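Local coordinates for protein benzoylformate Decarboxylase (Polynucleobacter necessarius, PDB 4K9Q) that probably acts as a thiamine diphosphate- and magnesium-dependent decarboxylase of the benzoylformate decarboxylase type, splitting benzoylformate into benzaldehyde and carbon dioxide, at residues 232-244 with 384-396. Residues are numbered along the deposited sequence; the frame is centred on the assembly and turned at random.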
# COMPACT_ATOMS: atom_id res chain seq x y z
N PRO A 232 -27.37 -14.30 8.03
CA PRO A 232 -27.64 -12.89 8.31
C PRO A 232 -27.17 -12.01 7.16
O PRO A 232 -26.11 -12.27 6.57
CB PRO A 232 -26.79 -12.60 9.56
CG PRO A 232 -25.72 -13.67 9.55
CD PRO A 232 -26.40 -14.89 8.97
N PHE A 233 -27.95 -10.99 6.83
CA PHE A 233 -27.56 -10.06 5.77
C PHE A 233 -27.22 -10.75 4.45
O PHE A 233 -26.24 -10.41 3.78
CB PHE A 233 -26.42 -9.16 6.25
CG PHE A 233 -26.88 -8.07 7.16
CD1 PHE A 233 -27.43 -6.92 6.63
CD2 PHE A 233 -26.82 -8.21 8.54
CE1 PHE A 233 -27.89 -5.91 7.46
CE2 PHE A 233 -27.28 -7.20 9.38
CZ PHE A 233 -27.82 -6.06 8.83
N ALA A 234 -28.04 -11.73 4.08
CA ALA A 234 -27.90 -12.36 2.78
C ALA A 234 -28.44 -11.41 1.72
O ALA A 234 -29.63 -11.11 1.68
CB ALA A 234 -28.64 -13.69 2.74
N GLU A 235 -27.54 -10.95 0.85
CA GLU A 235 -27.82 -9.92 -0.13
C GLU A 235 -28.79 -10.38 -1.21
O GLU A 235 -29.47 -9.56 -1.84
CB GLU A 235 -26.50 -9.47 -0.78
CG GLU A 235 -25.73 -10.59 -1.50
CD GLU A 235 -24.69 -11.27 -0.64
OE1 GLU A 235 -24.88 -11.41 0.59
OE2 GLU A 235 -23.66 -11.70 -1.21
N ARG A 236 -28.84 -11.70 -1.44
CA ARG A 236 -29.71 -12.28 -2.46
C ARG A 236 -30.29 -13.59 -1.96
O ARG A 236 -29.59 -14.40 -1.35
CB ARG A 236 -28.93 -12.51 -3.76
CG ARG A 236 -28.54 -11.21 -4.43
CD ARG A 236 -27.63 -11.45 -5.58
NE ARG A 236 -28.28 -12.22 -6.63
CZ ARG A 236 -27.70 -12.52 -7.78
NH1 ARG A 236 -26.46 -12.10 -8.00
NH2 ARG A 236 -28.35 -13.23 -8.70
N THR A 237 -31.58 -13.78 -2.21
CA THR A 237 -32.34 -14.90 -1.67
C THR A 237 -31.68 -16.24 -2.02
O THR A 237 -31.46 -16.54 -3.18
CB THR A 237 -33.77 -14.88 -2.25
OG1 THR A 237 -34.34 -13.58 -2.07
CG2 THR A 237 -34.63 -15.92 -1.56
N PRO A 238 -31.35 -17.05 -0.99
CA PRO A 238 -30.72 -18.33 -1.32
C PRO A 238 -31.66 -19.54 -1.32
O PRO A 238 -31.23 -20.62 -1.71
CB PRO A 238 -29.68 -18.48 -0.20
CG PRO A 238 -30.31 -17.81 0.96
CD PRO A 238 -31.14 -16.67 0.41
N PHE A 239 -32.90 -19.38 -0.88
CA PHE A 239 -33.81 -20.51 -0.73
C PHE A 239 -35.27 -20.01 -0.82
O PHE A 239 -35.58 -18.92 -0.33
CB PHE A 239 -33.54 -21.19 0.62
CG PHE A 239 -34.20 -22.54 0.80
CD1 PHE A 239 -35.38 -22.66 1.50
CD2 PHE A 239 -33.60 -23.68 0.29
CE1 PHE A 239 -35.98 -23.91 1.68
CE2 PHE A 239 -34.19 -24.93 0.47
CZ PHE A 239 -35.39 -25.04 1.17
N PRO A 240 -36.16 -20.79 -1.45
CA PRO A 240 -37.54 -20.31 -1.56
C PRO A 240 -38.15 -20.08 -0.18
O PRO A 240 -38.17 -20.98 0.67
CB PRO A 240 -38.27 -21.46 -2.28
CG PRO A 240 -37.37 -22.66 -2.13
CD PRO A 240 -35.97 -22.10 -2.11
N GLU A 241 -38.64 -18.87 0.05
CA GLU A 241 -38.99 -18.47 1.42
C GLU A 241 -40.38 -18.92 1.86
O GLU A 241 -40.77 -18.73 3.01
CB GLU A 241 -38.78 -16.96 1.59
CG GLU A 241 -37.31 -16.61 1.34
CD GLU A 241 -36.97 -15.15 1.53
OE1 GLU A 241 -37.88 -14.29 1.43
OE2 GLU A 241 -35.78 -14.86 1.78
N ASP A 242 -41.12 -19.54 0.93
CA ASP A 242 -42.38 -20.17 1.31
C ASP A 242 -42.27 -21.71 1.35
O ASP A 242 -43.26 -22.41 1.57
CB ASP A 242 -43.52 -19.72 0.38
CG ASP A 242 -43.23 -19.98 -1.08
OD1 ASP A 242 -42.09 -20.41 -1.40
OD2 ASP A 242 -44.13 -19.76 -1.92
N HIS A 243 -41.06 -22.23 1.17
CA HIS A 243 -40.83 -23.67 1.26
C HIS A 243 -41.05 -24.11 2.71
O HIS A 243 -40.65 -23.42 3.65
CB HIS A 243 -39.40 -23.99 0.82
CG HIS A 243 -39.15 -25.45 0.61
ND1 HIS A 243 -38.96 -26.34 1.65
CD2 HIS A 243 -39.05 -26.18 -0.53
CE1 HIS A 243 -38.75 -27.55 1.16
NE2 HIS A 243 -38.80 -27.48 -0.16
N PRO A 244 -41.71 -25.27 2.90
CA PRO A 244 -42.02 -25.75 4.26
C PRO A 244 -40.80 -25.85 5.18
O PRO A 244 -40.95 -25.74 6.40
CB PRO A 244 -42.62 -27.14 4.02
CG PRO A 244 -42.30 -27.48 2.59
CD PRO A 244 -42.25 -26.17 1.87
N PHE A 384 -42.83 -10.01 1.81
CA PHE A 384 -42.33 -10.43 0.51
C PHE A 384 -41.52 -11.71 0.67
O PHE A 384 -40.30 -11.67 0.84
CB PHE A 384 -41.48 -9.33 -0.14
CG PHE A 384 -42.29 -8.23 -0.78
CD1 PHE A 384 -42.72 -8.34 -2.11
CD2 PHE A 384 -42.64 -7.09 -0.07
CE1 PHE A 384 -43.47 -7.34 -2.71
CE2 PHE A 384 -43.38 -6.08 -0.67
CZ PHE A 384 -43.80 -6.20 -1.99
N ARG A 385 -42.20 -12.85 0.62
CA ARG A 385 -41.50 -14.13 0.74
C ARG A 385 -41.07 -14.58 -0.65
O ARG A 385 -41.87 -15.10 -1.42
CB ARG A 385 -42.40 -15.14 1.45
CG ARG A 385 -42.86 -14.61 2.79
CD ARG A 385 -43.70 -15.58 3.60
NE ARG A 385 -43.98 -15.00 4.92
CZ ARG A 385 -44.39 -15.70 5.97
NH1 ARG A 385 -44.59 -17.01 5.87
NH2 ARG A 385 -44.60 -15.09 7.14
N ILE A 386 -39.80 -14.36 -0.95
CA ILE A 386 -39.24 -14.56 -2.29
C ILE A 386 -39.14 -16.05 -2.60
O ILE A 386 -38.48 -16.79 -1.86
CB ILE A 386 -37.83 -13.94 -2.36
CG1 ILE A 386 -37.88 -12.47 -1.91
CG2 ILE A 386 -37.23 -14.09 -3.76
CD1 ILE A 386 -38.76 -11.58 -2.76
N ASN A 387 -39.77 -16.48 -3.69
CA ASN A 387 -39.80 -17.91 -4.01
C ASN A 387 -39.29 -18.26 -5.40
O ASN A 387 -39.53 -19.36 -5.90
CB ASN A 387 -41.20 -18.50 -3.76
CG ASN A 387 -42.27 -17.90 -4.65
OD1 ASN A 387 -41.98 -17.18 -5.61
ND2 ASN A 387 -43.52 -18.20 -4.34
N GLN A 388 -38.55 -17.34 -6.00
CA GLN A 388 -37.92 -17.57 -7.29
C GLN A 388 -36.50 -17.01 -7.24
O GLN A 388 -36.26 -16.03 -6.53
CB GLN A 388 -38.70 -16.91 -8.43
CG GLN A 388 -40.10 -17.47 -8.68
CD GLN A 388 -40.10 -18.96 -9.05
OE1 GLN A 388 -39.12 -19.48 -9.60
NE2 GLN A 388 -41.19 -19.64 -8.73
N PRO A 389 -35.57 -17.62 -7.99
CA PRO A 389 -34.21 -17.08 -8.08
C PRO A 389 -34.19 -15.75 -8.84
O PRO A 389 -35.17 -15.40 -9.51
CB PRO A 389 -33.46 -18.16 -8.90
CG PRO A 389 -34.53 -18.77 -9.73
CD PRO A 389 -35.76 -18.79 -8.86
N ASP A 390 -33.08 -15.03 -8.69
CA ASP A 390 -32.83 -13.79 -9.43
C ASP A 390 -33.99 -12.82 -9.36
O ASP A 390 -34.37 -12.20 -10.37
CB ASP A 390 -32.47 -14.08 -10.88
CG ASP A 390 -31.18 -14.88 -11.02
OD1 ASP A 390 -30.43 -14.99 -10.02
OD2 ASP A 390 -30.92 -15.39 -12.13
N THR A 391 -34.55 -12.67 -8.16
CA THR A 391 -35.70 -11.83 -7.93
C THR A 391 -35.41 -10.74 -6.90
O THR A 391 -35.71 -9.56 -7.14
CB THR A 391 -36.92 -12.71 -7.54
OG1 THR A 391 -37.28 -13.51 -8.67
CG2 THR A 391 -38.12 -11.87 -7.09
N PHE A 392 -34.79 -11.12 -5.78
CA PHE A 392 -34.47 -10.15 -4.72
C PHE A 392 -32.99 -9.79 -4.70
O PHE A 392 -32.11 -10.67 -4.74
CB PHE A 392 -34.88 -10.67 -3.34
CG PHE A 392 -34.44 -9.77 -2.21
CD1 PHE A 392 -35.16 -8.63 -1.91
CD2 PHE A 392 -33.30 -10.06 -1.47
CE1 PHE A 392 -34.75 -7.78 -0.87
CE2 PHE A 392 -32.89 -9.23 -0.44
CZ PHE A 392 -33.62 -8.09 -0.14
N TYR A 393 -32.71 -8.49 -4.60
CA TYR A 393 -31.33 -8.01 -4.54
C TYR A 393 -31.18 -6.87 -3.55
O TYR A 393 -32.00 -5.94 -3.52
CB TYR A 393 -30.90 -7.47 -5.91
CG TYR A 393 -30.92 -8.44 -7.05
CD1 TYR A 393 -32.11 -8.79 -7.69
CD2 TYR A 393 -29.73 -8.99 -7.53
CE1 TYR A 393 -32.11 -9.68 -8.76
CE2 TYR A 393 -29.72 -9.88 -8.59
CZ TYR A 393 -30.91 -10.21 -9.20
OH TYR A 393 -30.92 -11.09 -10.27
N THR A 394 -30.11 -6.92 -2.77
CA THR A 394 -29.69 -5.77 -1.97
C THR A 394 -28.15 -5.82 -1.89
O THR A 394 -27.52 -6.70 -2.49
CB THR A 394 -30.36 -5.74 -0.57
OG1 THR A 394 -30.09 -4.49 0.09
CG2 THR A 394 -29.87 -6.90 0.30
N PHE A 395 -27.56 -4.87 -1.18
CA PHE A 395 -26.09 -4.85 -1.04
C PHE A 395 -25.55 -5.91 -0.06
O PHE A 395 -26.25 -6.34 0.87
CB PHE A 395 -25.59 -3.43 -0.70
CG PHE A 395 -26.29 -2.76 0.47
CD1 PHE A 395 -26.21 -1.38 0.62
CD2 PHE A 395 -26.98 -3.49 1.41
CE1 PHE A 395 -26.83 -0.74 1.69
CE2 PHE A 395 -27.62 -2.86 2.49
CZ PHE A 395 -27.54 -1.48 2.62
N ALA A 396 -24.32 -6.35 -0.28
CA ALA A 396 -23.65 -7.25 0.66
C ALA A 396 -22.92 -6.49 1.76
O ALA A 396 -22.49 -7.08 2.75
CB ALA A 396 -22.67 -8.17 -0.08
O HOH W 1 -27.30 -7.89 2.84
O HOH W 2 -31.15 -12.63 -6.60
O HOH W 3 -31.78 -15.18 -5.46
O HOH W 4 -37.87 -11.48 2.05
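The seam between the central domain and the C-terminal, thiamine diphosphate-binding domain of a TPP enzyme illustrates how a loop of one domain can meet a loop and outer strand of another through main-chain and side-chain bonds together. At one end E241 grips I386 twice: E241 N donates to I386 O (2.8 Å), and I386 N returns a bond to E241 OE1 (3.1 Å), reaching it from above the carboxylate plane. Next door, N387 ND2 gives D242 OD2 a nearly straight bond of 2.9 Å; OD2 lies in the amide plane, although the N-H comes in from above the carboxylate. T237 OG1 lies 3.2 Å from F392 CB and also touches I386 CG2. At the other end T394 N bonds to E235 O. R236 bends at chi3 (64°), which sets one guanidinium face against Y393 CE2, the two planes 30° apart, while NH2 makes a weak, salt-bridging bond to D390 OD1 (3.0 Å), an atom shared with R62. Water links R236 NE to F392 O. A leucine in place of R236 would probably cost D390 OD1 one of its arginine partners and this water its NE donor. Buried E235 pairs with R210 and R276, so charge buried at this domain boundary is probably largely neutralised; the side chain of F395 lies about 6 Å from the bound thiamine diphosphate.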